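Side-chain contacts in 433aa long hypothetical phosphoribosylglycinamide formyl transferase (Pyrococcus horikoshii, PDB 2DWC), which is of uncharacterised function but belongs to the ATP-grasp family, with preATP-grasp, ATP-grasp and PurT-type C-terminal regions: residues B[21-26]-B[75-80]; B[230-235]-B[254-259]; B[309-314]-B[325-330]; B[376-381]-B[385-390]. All blocks are in the same frame, centred on the assembly; numbering follows the deposited sequence.

Interaction 1. Residues B[21-26]-B[75-80]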
loop_
_atom_site.group_PDB
_atom_site.type_symbol
_atom_site.label_atom_id
_atom_site.label_comp_id
_atom_site.label_asym_id
_atom_site.label_seq_id
_atom_site.Cartn_x
_atom_site.Cartn_y
_atom_site.Cartn_z
ATOM N N LYS B 21 16.297 10.009 2.722
ATOM C CA LYS B 21 16.155 9.787 1.271
ATOM C C LYS B 21 16.732 8.425 0.865
ATOM O O LYS B 21 17.806 8.024 1.342
ATOM C CB LYS B 21 16.951 10.893 0.526
ATOM C CG LYS B 21 16.820 10.815 -1.022
ATOM C CD LYS B 21 17.841 11.794 -1.654
ATOM C CE LYS B 21 17.461 13.221 -1.299
ATOM N NZ LYS B 21 18.447 14.198 -1.886
ATOM N N ILE B 22 15.978 7.680 0.069
ATOM C CA ILE B 22 16.530 6.422 -0.445
ATOM C C ILE B 22 16.759 6.581 -1.935
ATOM O O ILE B 22 16.056 7.355 -2.582
ATOM C CB ILE B 22 15.580 5.231 -0.226
ATOM C CG1 ILE B 22 14.215 5.465 -0.925
ATOM C CG2 ILE B 22 15.427 5.002 1.308
ATOM C CD1 ILE B 22 13.282 4.219 -0.792
ATOM N N LEU B 23 17.752 5.846 -2.467
ATOM C CA LEU B 23 18.085 5.899 -3.882
ATOM C C LEU B 23 17.898 4.461 -4.392
ATOM O O LEU B 23 18.642 3.557 -3.996
ATOM C CB LEU B 23 19.558 6.352 -4.072
ATOM C CG LEU B 23 19.964 6.457 -5.537
ATOM C CD1 LEU B 23 19.179 7.568 -6.258
ATOM C CD2 LEU B 23 21.474 6.737 -5.599
ATOM N N LEU B 24 16.869 4.276 -5.219
ATOM C CA LEU B 24 16.585 2.954 -5.788
ATOM C C LEU B 24 17.379 2.758 -7.087
ATOM O O LEU B 24 17.203 3.536 -8.016
ATOM C CB LEU B 24 15.080 2.840 -6.114
ATOM C CG LEU B 24 14.194 2.952 -4.858
ATOM C CD1 LEU B 24 12.737 2.958 -5.305
ATOM C CD2 LEU B 24 14.400 1.722 -3.942
ATOM N N LEU B 25 18.292 1.780 -7.137
ATOM C CA LEU B 25 19.030 1.511 -8.392
ATOM C C LEU B 25 18.278 0.346 -9.027
ATOM O O LEU B 25 18.523 -0.838 -8.707
ATOM C CB LEU B 25 20.492 1.196 -8.102
ATOM C CG LEU B 25 21.212 2.374 -7.405
ATOM C CD1 LEU B 25 22.745 1.996 -7.304
ATOM C CD2 LEU B 25 21.068 3.746 -8.160
ATOM N N GLY B 26 17.364 0.675 -9.963
ATOM C CA GLY B 26 16.482 -0.346 -10.518
ATOM C C GLY B 26 15.108 0.071 -10.050
ATOM O O GLY B 26 14.852 0.168 -8.836
ATOM N N TRP B 75 27.801 7.671 -9.976
ATOM C CA TRP B 75 28.421 8.590 -9.027
ATOM C C TRP B 75 27.800 10.002 -9.103
ATOM O O TRP B 75 27.663 10.719 -8.121
ATOM C CB TRP B 75 29.932 8.697 -9.307
ATOM C CG TRP B 75 30.764 7.955 -8.281
ATOM C CD1 TRP B 75 31.619 6.912 -8.522
ATOM C CD2 TRP B 75 30.820 8.213 -6.867
ATOM N NE1 TRP B 75 32.224 6.516 -7.332
ATOM C CE2 TRP B 75 31.743 7.295 -6.307
ATOM C CE3 TRP B 75 30.185 9.133 -6.021
ATOM C CZ2 TRP B 75 32.039 7.279 -4.934
ATOM C CZ3 TRP B 75 30.481 9.118 -4.650
ATOM C CH2 TRP B 75 31.404 8.190 -4.130
ATOM N N SER B 76 27.441 10.417 -10.310
ATOM C CA SER B 76 26.871 11.747 -10.456
ATOM C C SER B 76 25.564 11.793 -9.665
ATOM O O SER B 76 25.272 12.738 -8.934
ATOM C CB SER B 76 26.611 12.050 -11.961
ATOM O OG SER B 76 26.021 13.328 -12.093
ATOM N N VAL B 77 24.778 10.735 -9.774
ATOM C CA VAL B 77 23.524 10.710 -9.029
ATOM C C VAL B 77 23.779 10.665 -7.514
ATOM O O VAL B 77 23.160 11.396 -6.741
ATOM C CB VAL B 77 22.690 9.460 -9.436
ATOM C CG1 VAL B 77 21.381 9.441 -8.598
ATOM C CG2 VAL B 77 22.352 9.539 -10.955
ATOM N N VAL B 78 24.668 9.790 -7.089
ATOM C CA VAL B 78 24.946 9.681 -5.643
ATOM C C VAL B 78 25.510 10.992 -5.081
ATOM O O VAL B 78 25.082 11.447 -4.013
ATOM C CB VAL B 78 25.918 8.503 -5.342
ATOM C CG1 VAL B 78 26.392 8.564 -3.844
ATOM C CG2 VAL B 78 25.200 7.146 -5.641
ATOM N N GLU B 79 26.415 11.650 -5.804
ATOM C CA GLU B 79 26.937 12.891 -5.285
ATOM C C GLU B 79 25.879 13.974 -5.205
ATOM O O GLU B 79 25.888 14.825 -4.300
ATOM C CB GLU B 79 28.116 13.394 -6.128
ATOM C CG GLU B 79 29.414 12.779 -5.758
ATOM C CD GLU B 79 29.843 13.174 -4.318
ATOM O OE1 GLU B 79 29.664 14.352 -3.921
ATOM O OE2 GLU B 79 30.356 12.288 -3.611
ATOM N N ARG B 80 24.974 13.993 -6.179
ATOM C CA ARG B 80 23.910 14.993 -6.137
ATOM C C ARG B 80 22.934 14.785 -4.993
ATOM O O ARG B 80 22.539 15.725 -4.312
ATOM C CB ARG B 80 23.107 14.968 -7.466
ATOM C CG ARG B 80 23.876 15.608 -8.645
ATOM C CD ARG B 80 23.071 15.514 -9.926
ATOM N NE ARG B 80 21.746 16.160 -9.845
ATOM C CZ ARG B 80 21.530 17.444 -10.150
ATOM N NH1 ARG B 80 20.309 17.963 -10.079
ATOM N NH2 ARG B 80 22.563 18.246 -10.505
#
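L23 of strand 21-25 meets V77 and V78 of helix 71-81. The contact is buried and narrow, and L23 alone carries the strand side. Two residues earlier, K21 points toward the helix but stops short of residues 75-80. Its NZ reaches on to a salt bridge with E81, one residue further along the same helix. I22 turns to the other face of the sheet and packs on I34 and A38 of helix 29-40. At L23 the side chain swings anti to the backbone N (chi1 -179°) and offers both methyls to the helix. CD1 lies 3.7 Å from V77 CG1. CD2 lies 3.7 Å from V78 CG2. V77 CG1 also touches L23 CD2 at 4.0 Å, so this one methyl sits against the fork of the leucine. L24 again faces helix 29-40, and L25 rests on I86 and I93. Strand 21-25 runs between the parallel strands 44-49 and 85-88, an arrangement consistent with a Rossmann-type fold. Helix 71-81 belongs to the crossover from strand 62-65 to strand 85-88. The contact across the segments is purely apolar, with no hydrogen bond. Sheet and helix are joined here by close-fitting methyl groups, while the charged K21 pairs at the border.

Interaction 2. Residues B[230-235]-B[254-259]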
loop_
_atom_site.group_PDB
_atom_site.type_symbol
_atom_site.label_atom_id
_atom_site.label_comp_id
_atom_site.label_asym_id
_atom_site.label_seq_id
_atom_site.Cartn_x
_atom_site.Cartn_y
_atom_site.Cartn_z
ATOM N N PRO B 230 10.375 -14.711 8.220
ATOM C CA PRO B 230 8.964 -14.854 7.828
ATOM C C PRO B 230 8.728 -16.343 7.514
ATOM O O PRO B 230 9.687 -17.137 7.378
ATOM C CB PRO B 230 8.853 -14.051 6.511
ATOM C CG PRO B 230 9.947 -13.007 6.641
ATOM C CD PRO B 230 11.106 -13.791 7.324
ATOM N N LYS B 231 7.470 -16.735 7.338
ATOM C CA LYS B 231 7.216 -18.119 6.961
ATOM C C LYS B 231 7.797 -18.358 5.553
ATOM O O LYS B 231 7.799 -17.460 4.701
ATOM C CB LYS B 231 5.701 -18.382 6.946
ATOM C CG LYS B 231 5.104 -18.490 8.316
ATOM C CD LYS B 231 5.428 -19.919 8.823
ATOM C CE LYS B 231 4.750 -20.239 10.116
ATOM N NZ LYS B 231 4.958 -21.703 10.413
ATOM N N PRO B 232 8.312 -19.565 5.277
ATOM C CA PRO B 232 8.871 -19.865 3.953
ATOM C C PRO B 232 7.822 -19.612 2.834
ATOM O O PRO B 232 6.616 -19.828 3.029
ATOM C CB PRO B 232 9.225 -21.374 4.050
ATOM C CG PRO B 232 9.524 -21.558 5.499
ATOM C CD PRO B 232 8.468 -20.703 6.206
ATOM N N VAL B 233 8.292 -19.184 1.674
ATOM C CA VAL B 233 7.422 -18.914 0.537
ATOM C C VAL B 233 7.635 -19.994 -0.503
ATOM O O VAL B 233 8.746 -20.168 -0.995
ATOM C CB VAL B 233 7.757 -17.494 -0.089
ATOM C CG1 VAL B 233 7.176 -17.347 -1.501
ATOM C CG2 VAL B 233 7.212 -16.419 0.834
ATOM N N GLY B 234 6.586 -20.744 -0.840
ATOM C CA GLY B 234 6.782 -21.721 -1.884
ATOM C C GLY B 234 6.632 -21.110 -3.284
ATOM O O GLY B 234 5.967 -20.070 -3.435
ATOM N N HIS B 235 7.240 -21.716 -4.306
ATOM C CA HIS B 235 7.067 -21.197 -5.669
ATOM C C HIS B 235 7.486 -22.193 -6.730
ATOM O O HIS B 235 8.090 -23.211 -6.426
ATOM C CB HIS B 235 7.879 -19.902 -5.877
ATOM C CG HIS B 235 9.355 -20.061 -5.653
ATOM N ND1 HIS B 235 10.234 -20.360 -6.672
ATOM C CD2 HIS B 235 10.110 -19.927 -4.532
ATOM C CE1 HIS B 235 11.465 -20.395 -6.192
ATOM N NE2 HIS B 235 11.421 -20.137 -4.896
ATOM N N LYS B 254 9.791 -29.845 10.682
ATOM C CA LYS B 254 11.237 -30.094 10.740
ATOM C C LYS B 254 11.946 -29.374 9.594
ATOM O O LYS B 254 12.981 -28.737 9.792
ATOM C CB LYS B 254 11.564 -31.592 10.642
ATOM C CG LYS B 254 11.318 -32.327 11.939
ATOM C CD LYS B 254 11.982 -33.698 11.964
ATOM C CE LYS B 254 11.651 -34.407 13.285
ATOM N NZ LYS B 254 12.433 -35.671 13.466
ATOM N N ALA B 255 11.390 -29.482 8.396
ATOM C CA ALA B 255 11.989 -28.820 7.241
ATOM C C ALA B 255 11.965 -27.308 7.473
ATOM O O ALA B 255 12.924 -26.606 7.146
ATOM C CB ALA B 255 11.217 -29.172 5.970
ATOM N N GLU B 256 10.862 -26.813 8.026
ATOM C CA GLU B 256 10.726 -25.380 8.273
ATOM C C GLU B 256 11.831 -24.878 9.189
ATOM O O GLU B 256 12.450 -23.836 8.938
ATOM C CB GLU B 256 9.356 -25.058 8.881
ATOM C CG GLU B 256 9.147 -23.588 9.180
ATOM C CD GLU B 256 7.837 -23.325 9.845
ATOM O OE1 GLU B 256 7.042 -24.278 9.954
ATOM O OE2 GLU B 256 7.600 -22.182 10.274
ATOM N N ARG B 257 12.112 -25.612 10.259
ATOM C CA ARG B 257 13.175 -25.163 11.147
ATOM C C ARG B 257 14.555 -25.258 10.478
ATOM O O ARG B 257 15.465 -24.477 10.792
ATOM C CB ARG B 257 13.174 -25.970 12.457
ATOM C CG ARG B 257 11.847 -25.905 13.196
ATOM C CD ARG B 257 11.948 -26.372 14.654
ATOM N NE ARG B 257 12.515 -25.316 15.491
ATOM C CZ ARG B 257 13.772 -25.279 15.934
ATOM N NH1 ARG B 257 14.633 -26.253 15.640
ATOM N NH2 ARG B 257 14.179 -24.240 16.648
ATOM N N GLU B 258 14.731 -26.228 9.601
ATOM C CA GLU B 258 16.015 -26.376 8.907
ATOM C C GLU B 258 16.158 -25.202 7.914
ATOM O O GLU B 258 17.265 -24.694 7.668
ATOM C CB GLU B 258 16.044 -27.710 8.162
ATOM C CG GLU B 258 17.299 -27.995 7.375
ATOM C CD GLU B 258 18.517 -28.330 8.263
ATOM O OE1 GLU B 258 19.539 -28.748 7.685
ATOM O OE2 GLU B 258 18.454 -28.170 9.507
ATOM N N VAL B 259 15.032 -24.791 7.337
ATOM C CA VAL B 259 15.052 -23.643 6.389
ATOM C C VAL B 259 15.562 -22.426 7.156
ATOM O O VAL B 259 16.451 -21.716 6.686
ATOM C CB VAL B 259 13.624 -23.380 5.817
ATOM C CG1 VAL B 259 13.520 -21.948 5.200
ATOM C CG2 VAL B 259 13.314 -24.421 4.755
#
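P232 and E256 bring the two backbones closest, with CA atoms 7.2 Å apart where residues 230-235 pass the flank of helix 253-270. The polar link is a salt bridge from K231. Its NZ lies 2.7 Å from E256 OE2 and 3.3 Å from E256 OE1, so the bond favours one oxygen. The ammonium comes in on the syn side of OE2, 24° out of the carboxylate plane. K231 bends at its second torsion (chi2 -79°), and this turns its tail toward the helix. The glutamate is stretched out to meet it, with CG anti to the backbone N. OE2 has a second partner in Y260 OH, one turn further along the helix. Two grips thus hold the carboxylate, and both would probably favour its negative charge. Beside the bridge, P232 touches the helix with ring atoms CG and CD. P232 CG is 4.0 Å from V259 CG1, and P232 CD is 4.2 Å from E256 CG. Y260 also touches both K231 and P232. Helix 253-270 thus packs on the break in strand 225-238, which belongs to the large mixed sheet in the ATP-grasp region. Strand 209-219 adjoins through E213, which touches P232 and V259, and Q247 of strand 241-247 donates to K231 O.

Interaction 3. Residues B[309-314]-B[325-330]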
loop_
_atom_site.group_PDB
_atom_site.type_symbol
_atom_site.label_atom_id
_atom_site.label_comp_id
_atom_site.label_asym_id
_atom_site.label_seq_id
_atom_site.Cartn_x
_atom_site.Cartn_y
_atom_site.Cartn_z
ATOM N N PRO B 309 -0.355 -4.956 6.946
ATOM C CA PRO B 309 0.011 -3.690 6.328
ATOM C C PRO B 309 1.295 -3.091 6.898
ATOM O O PRO B 309 1.554 -3.157 8.109
ATOM C CB PRO B 309 -1.226 -2.811 6.567
ATOM C CG PRO B 309 -1.869 -3.409 7.747
ATOM C CD PRO B 309 -1.684 -4.881 7.593
ATOM N N GLY B 310 2.115 -2.562 5.993
ATOM C CA GLY B 310 3.387 -1.982 6.406
ATOM C C GLY B 310 4.428 -3.052 6.713
ATOM O O GLY B 310 5.470 -2.731 7.284
ATOM N N PHE B 311 4.150 -4.316 6.353
ATOM C CA PHE B 311 5.110 -5.382 6.641
ATOM C C PHE B 311 5.396 -6.367 5.496
ATOM O O PHE B 311 5.874 -7.467 5.737
ATOM C CB PHE B 311 4.685 -6.128 7.916
ATOM C CG PHE B 311 4.942 -5.344 9.168
ATOM C CD1 PHE B 311 3.893 -4.771 9.894
ATOM C CD2 PHE B 311 6.260 -5.148 9.614
ATOM C CE1 PHE B 311 4.160 -4.021 11.058
ATOM C CE2 PHE B 311 6.535 -4.403 10.768
ATOM C CZ PHE B 311 5.485 -3.840 11.487
ATOM N N SER B 312 5.084 -5.989 4.248
ATOM C CA SER B 312 5.457 -6.865 3.124
ATOM C C SER B 312 6.987 -6.902 3.098
ATOM O O SER B 312 7.646 -6.150 3.819
ATOM C CB SER B 312 5.018 -6.241 1.773
ATOM O OG SER B 312 5.817 -5.062 1.559
ATOM N N GLU B 313 7.557 -7.750 2.242
ATOM C CA GLU B 313 9.012 -7.816 2.179
ATOM C C GLU B 313 9.597 -6.444 1.825
ATOM O O GLU B 313 10.736 -6.154 2.167
ATOM C CB GLU B 313 9.515 -8.873 1.142
ATOM C CG GLU B 313 8.979 -8.654 -0.289
ATOM C CD GLU B 313 9.787 -9.434 -1.341
ATOM O OE1 GLU B 313 9.316 -9.488 -2.508
ATOM O OE2 GLU B 313 10.888 -9.951 -1.007
ATOM N N PHE B 314 8.833 -5.626 1.091
ATOM C CA PHE B 314 9.348 -4.302 0.693
ATOM C C PHE B 314 9.457 -3.346 1.853
ATOM O O PHE B 314 10.448 -2.589 1.957
ATOM C CB PHE B 314 8.425 -3.764 -0.415
ATOM C CG PHE B 314 8.233 -4.762 -1.498
ATOM C CD1 PHE B 314 9.300 -5.145 -2.295
ATOM C CD2 PHE B 314 6.988 -5.402 -1.654
ATOM C CE1 PHE B 314 9.164 -6.165 -3.246
ATOM C CE2 PHE B 314 6.827 -6.415 -2.600
ATOM C CZ PHE B 314 7.922 -6.809 -3.400
ATOM N N PRO B 325 13.330 -0.472 13.703
ATOM C CA PRO B 325 13.087 -1.805 14.242
ATOM C C PRO B 325 11.963 -2.524 13.479
ATOM O O PRO B 325 11.183 -1.914 12.714
ATOM C CB PRO B 325 12.689 -1.524 15.701
ATOM C CG PRO B 325 12.074 -0.187 15.644
ATOM C CD PRO B 325 12.898 0.584 14.635
ATOM N N ILE B 326 11.905 -3.833 13.678
ATOM C CA ILE B 326 10.851 -4.657 13.089
ATOM C C ILE B 326 10.410 -5.623 14.204
ATOM O O ILE B 326 11.227 -6.426 14.710
ATOM C CB ILE B 326 11.376 -5.513 11.928
ATOM C CG1 ILE B 326 11.805 -4.590 10.757
ATOM C CG2 ILE B 326 10.286 -6.546 11.527
ATOM C CD1 ILE B 326 12.603 -5.332 9.612
ATOM N N PRO B 327 9.147 -5.535 14.624
ATOM C CA PRO B 327 8.654 -6.440 15.684
ATOM C C PRO B 327 8.692 -7.906 15.252
ATOM O O PRO B 327 8.420 -8.255 14.089
ATOM C CB PRO B 327 7.205 -5.985 15.896
ATOM C CG PRO B 327 7.173 -4.596 15.371
ATOM C CD PRO B 327 8.090 -4.602 14.191
ATOM N N GLY B 328 8.996 -8.790 16.197
ATOM C CA GLY B 328 9.019 -10.204 15.861
ATOM C C GLY B 328 8.504 -11.047 17.029
ATOM O O GLY B 328 8.146 -10.515 18.083
ATOM N N GLU B 329 8.460 -12.359 16.847
ATOM C CA GLU B 329 7.995 -13.249 17.911
ATOM C C GLU B 329 9.037 -14.362 18.121
ATOM O O GLU B 329 9.328 -15.109 17.215
ATOM C CB GLU B 329 6.651 -13.858 17.506
ATOM C CG GLU B 329 5.941 -14.624 18.594
ATOM C CD GLU B 329 4.742 -15.399 18.071
ATOM O OE1 GLU B 329 3.968 -15.922 18.912
ATOM O OE2 GLU B 329 4.580 -15.492 16.827
ATOM N N TRP B 330 9.589 -14.482 19.318
ATOM C CA TRP B 330 10.562 -15.547 19.539
ATOM C C TRP B 330 9.890 -16.910 19.682
ATOM O O TRP B 330 8.896 -17.054 20.388
ATOM C CB TRP B 330 11.405 -15.254 20.775
ATOM C CG TRP B 330 12.402 -14.196 20.543
ATOM C CD1 TRP B 330 12.253 -12.850 20.770
ATOM C CD2 TRP B 330 13.710 -14.373 20.004
ATOM N NE1 TRP B 330 13.395 -12.187 20.407
ATOM C CE2 TRP B 330 14.308 -13.094 19.934
ATOM C CE3 TRP B 330 14.435 -15.491 19.566
ATOM C CZ2 TRP B 330 15.609 -12.897 19.451
ATOM C CZ3 TRP B 330 15.729 -15.298 19.083
ATOM C CH2 TRP B 330 16.303 -14.005 19.032
#
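F311 and P327 make the main apolar contact, which lies between the loop leading into helix 313-322 and the loop that follows it. P327 CD is 3.8 Å from both F311 CE2 and F311 CZ, so the proline carbon straddles one ring bond. The proline and phenylalanine side chains cross at about a right angle. I326 adds a looser touch, with CG2 4.4 Å from F311 CE2. Both neighbours approach the ring obliquely. The first torsion of F311 (chi1 -74°) sets CG anti to the carbonyl carbon and sends the ring toward residues 326-327. Further apolar cover comes from L316 of the helix, from the ring of F337, and from A371 of the second subunit. P327 meets L366 of that subunit. Within residues 309-314, E313 CG lies over the centre of the F314 ring.

The polar interactions run within residues 309-314 or to outside partners. S312 is the N-cap of helix 313-322. Its OG accepts a weak bond from F314 N at 3.1 Å, with an N-H...O angle of 128°. E313 OE2 accepts from H297 N. H307 ND1 bonds to F311 O, and R335 NH1 to I326 O.

No hydrogen bond joins the two segments. They meet through hydrocarbon alone, while the nearby backbone carbonyls of F311 and I326 have side-chain donors from beyond both segments, and the second subunit packs on the same spot.

Interaction 4. Residues B[376-381]-B[385-390]. With SO4 (sulfate ion), chain F.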
loop_
_atom_site.group_PDB
_atom_site.type_symbol
_atom_site.label_atom_id
_atom_site.label_comp_id
_atom_site.label_asym_id
_atom_site.label_seq_id
_atom_site.Cartn_x
_atom_site.Cartn_y
_atom_site.Cartn_z
ATOM N N PHE B 376 1.731 -2.994 -13.060
ATOM C CA PHE B 376 2.942 -2.264 -12.709
ATOM C C PHE B 376 3.182 -0.943 -13.338
ATOM O O PHE B 376 4.036 -0.200 -12.854
ATOM C CB PHE B 376 4.191 -3.161 -12.910
ATOM C CG PHE B 376 4.104 -4.516 -12.197
ATOM C CD1 PHE B 376 3.458 -4.648 -10.966
ATOM C CD2 PHE B 376 4.745 -5.638 -12.761
ATOM C CE1 PHE B 376 3.442 -5.887 -10.288
ATOM C CE2 PHE B 376 4.735 -6.858 -12.087
ATOM C CZ PHE B 376 4.090 -6.981 -10.866
ATOM N N GLY B 377 2.460 -0.617 -14.402
ATOM C CA GLY B 377 2.721 0.690 -14.992
ATOM C C GLY B 377 3.822 0.726 -16.025
ATOM O O GLY B 377 4.226 1.817 -16.444
ATOM N N LYS B 378 4.315 -0.436 -16.471
ATOM C CA LYS B 378 5.424 -0.424 -17.445
ATOM C C LYS B 378 4.870 0.133 -18.751
ATOM O O LYS B 378 3.899 -0.350 -19.269
ATOM C CB LYS B 378 5.985 -1.837 -17.647
ATOM C CG LYS B 378 6.659 -2.318 -16.367
ATOM C CD LYS B 378 7.171 -3.770 -16.495
ATOM C CE LYS B 378 7.747 -4.173 -15.120
ATOM N NZ LYS B 378 8.414 -5.540 -15.186
ATOM N N PRO B 379 5.551 1.138 -19.313
ATOM C CA PRO B 379 5.067 1.765 -20.548
ATOM C C PRO B 379 5.160 0.977 -21.815
ATOM O O PRO B 379 4.494 1.315 -22.801
ATOM C CB PRO B 379 5.853 3.097 -20.646
ATOM C CG PRO B 379 6.985 2.964 -19.686
ATOM C CD PRO B 379 6.746 1.785 -18.759
ATOM N N GLU B 380 5.963 -0.061 -21.796
ATOM C CA GLU B 380 6.111 -0.874 -23.003
ATOM C C GLU B 380 6.189 -2.340 -22.619
ATOM O O GLU B 380 6.720 -2.693 -21.567
ATOM C CB GLU B 380 7.404 -0.468 -23.733
ATOM C CG GLU B 380 7.774 -1.467 -24.824
ATOM C CD GLU B 380 8.822 -0.962 -25.807
ATOM O OE1 GLU B 380 9.118 -1.689 -26.775
ATOM O OE2 GLU B 380 9.339 0.145 -25.618
ATOM N N ALA B 381 5.687 -3.197 -23.490
ATOM C CA ALA B 381 5.752 -4.626 -23.228
ATOM C C ALA B 381 6.706 -5.307 -24.189
ATOM O O ALA B 381 6.935 -4.847 -25.312
ATOM C CB ALA B 381 4.382 -5.241 -23.408
ATOM N N ARG B 385 7.626 -10.146 -20.773
ATOM C CA ARG B 385 7.766 -9.139 -19.700
ATOM C C ARG B 385 6.641 -9.278 -18.667
ATOM O O ARG B 385 5.489 -9.432 -19.034
ATOM C CB ARG B 385 7.733 -7.713 -20.277
ATOM C CG ARG B 385 8.180 -6.613 -19.279
ATOM C CD ARG B 385 8.217 -5.203 -19.894
ATOM N NE ARG B 385 9.318 -4.483 -19.229
ATOM C CZ ARG B 385 9.720 -3.258 -19.541
ATOM N NH1 ARG B 385 9.113 -2.581 -20.513
ATOM N NH2 ARG B 385 10.750 -2.722 -18.890
ATOM N N ARG B 386 6.970 -9.206 -17.377
ATOM C CA ARG B 386 5.929 -9.297 -16.360
ATOM C C ARG B 386 5.305 -7.906 -16.240
ATOM O O ARG B 386 6.008 -6.939 -15.904
ATOM C CB ARG B 386 6.539 -9.648 -15.015
ATOM C CG ARG B 386 5.514 -10.072 -14.015
ATOM C CD ARG B 386 6.247 -10.470 -12.725
ATOM N NE ARG B 386 7.060 -11.666 -12.946
ATOM C CZ ARG B 386 8.257 -11.877 -12.402
ATOM N NH1 ARG B 386 8.803 -10.972 -11.602
ATOM N NH2 ARG B 386 8.907 -13.008 -12.654
ATOM N N LEU B 387 4.003 -7.821 -16.495
ATOM C CA LEU B 387 3.283 -6.541 -16.447
ATOM C C LEU B 387 2.445 -6.358 -15.199
ATOM O O LEU B 387 1.977 -5.232 -14.913
ATOM C CB LEU B 387 2.388 -6.402 -17.691
ATOM C CG LEU B 387 3.184 -6.388 -18.997
ATOM C CD1 LEU B 387 2.205 -6.031 -20.159
ATOM C CD2 LEU B 387 4.338 -5.351 -18.899
ATOM N N GLY B 388 2.234 -7.439 -14.436
ATOM C CA GLY B 388 1.447 -7.281 -13.213
ATOM C C GLY B 388 1.341 -8.597 -12.481
ATOM O O GLY B 388 2.018 -9.563 -12.859
ATOM N N ILE B 389 0.532 -8.640 -11.428
ATOM C CA ILE B 389 0.314 -9.902 -10.710
ATOM C C ILE B 389 -1.112 -9.970 -10.195
ATOM O O ILE B 389 -1.736 -8.944 -9.922
ATOM C CB ILE B 389 1.188 -10.085 -9.414
ATOM C CG1 ILE B 389 1.100 -8.814 -8.534
ATOM C CG2 ILE B 389 2.599 -10.505 -9.777
ATOM C CD1 ILE B 389 1.538 -9.072 -7.098
ATOM N N ALA B 390 -1.630 -11.190 -10.075
ATOM C CA ALA B 390 -2.902 -11.383 -9.403
ATOM C C ALA B 390 -2.480 -11.810 -7.973
ATOM O O ALA B 390 -1.503 -12.557 -7.802
ATOM C CB ALA B 390 -3.716 -12.541 -10.075
HETATM S S SO4 F . 11.945 -5.556 -16.901
HETATM O O1 SO4 F . 12.307 -6.336 -18.131
HETATM O O2 SO4 F . 12.585 -6.212 -15.713
HETATM O O3 SO4 F . 12.443 -4.148 -17.045
HETATM O O4 SO4 F . 10.453 -5.544 -16.752
HETATM O O HOH W 1 3.025 -3.074 -16.413
#
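Sulfate O4 is gripped from both segments, by K378 NZ at 2.6 Å and R385 NE at 2.9 Å. Nearby, strand 386-393 carries a classic beta bulge, with L387 and G388 both facing I348 of the adjacent strand. The sulfate probably comes from the crystallisation liquor. R385 NH2 holds its O3 at 2.9 Å, and Y382 OH bonds it too. K378 CD lies over one face of the guanidinium. At the guanidinium edge, R385 NH1 donates to E380 O at 2.6 Å, standing 38° above the carbonyl plane. K378 NZ also bonds R386 O in the carbonyl plane, and it forms a salt bridge with E29. Anion, carbonyl and carboxylate thus all hold the ammonium in place. R386 itself points its guanidinium to D241 and D298. At the bulge, F376 N donates almost straight to L387 O (2.9 Å, 175°). A water accepts from K378 N and donates to the same oxygen. The F376 ring lies flat on the glycine backbone in a CH-pi contact: G388 CA is 3.5 Å from the ring centroid and 12° off its normal. The far corner of the ring, F376 CZ, ends 4.0 Å from I389 CG2.

The four contacts follow one another along the chain, and none nests or crosses. Interaction 1 closes a 48-residue loop and ties the first strand of the N-terminal parallel sheet to helix 71-81. Interaction 2 closes 18 residues, mostly strand, and sets helix 253-270 against the large mixed sheet. Interaction 3 closes ten residues, mostly helix 313-322, and joins the loops before and after that helix. Interaction 4 closes a loop of only three residues in the C-terminal region. Interactions 2, 3 and 4 all reach the same mixed sheet. Interactions 1 and 2 lie on opposite sides of the chain's centre, with their own centres 35 Å apart. Interactions 3 and 4 both touch the second subunit.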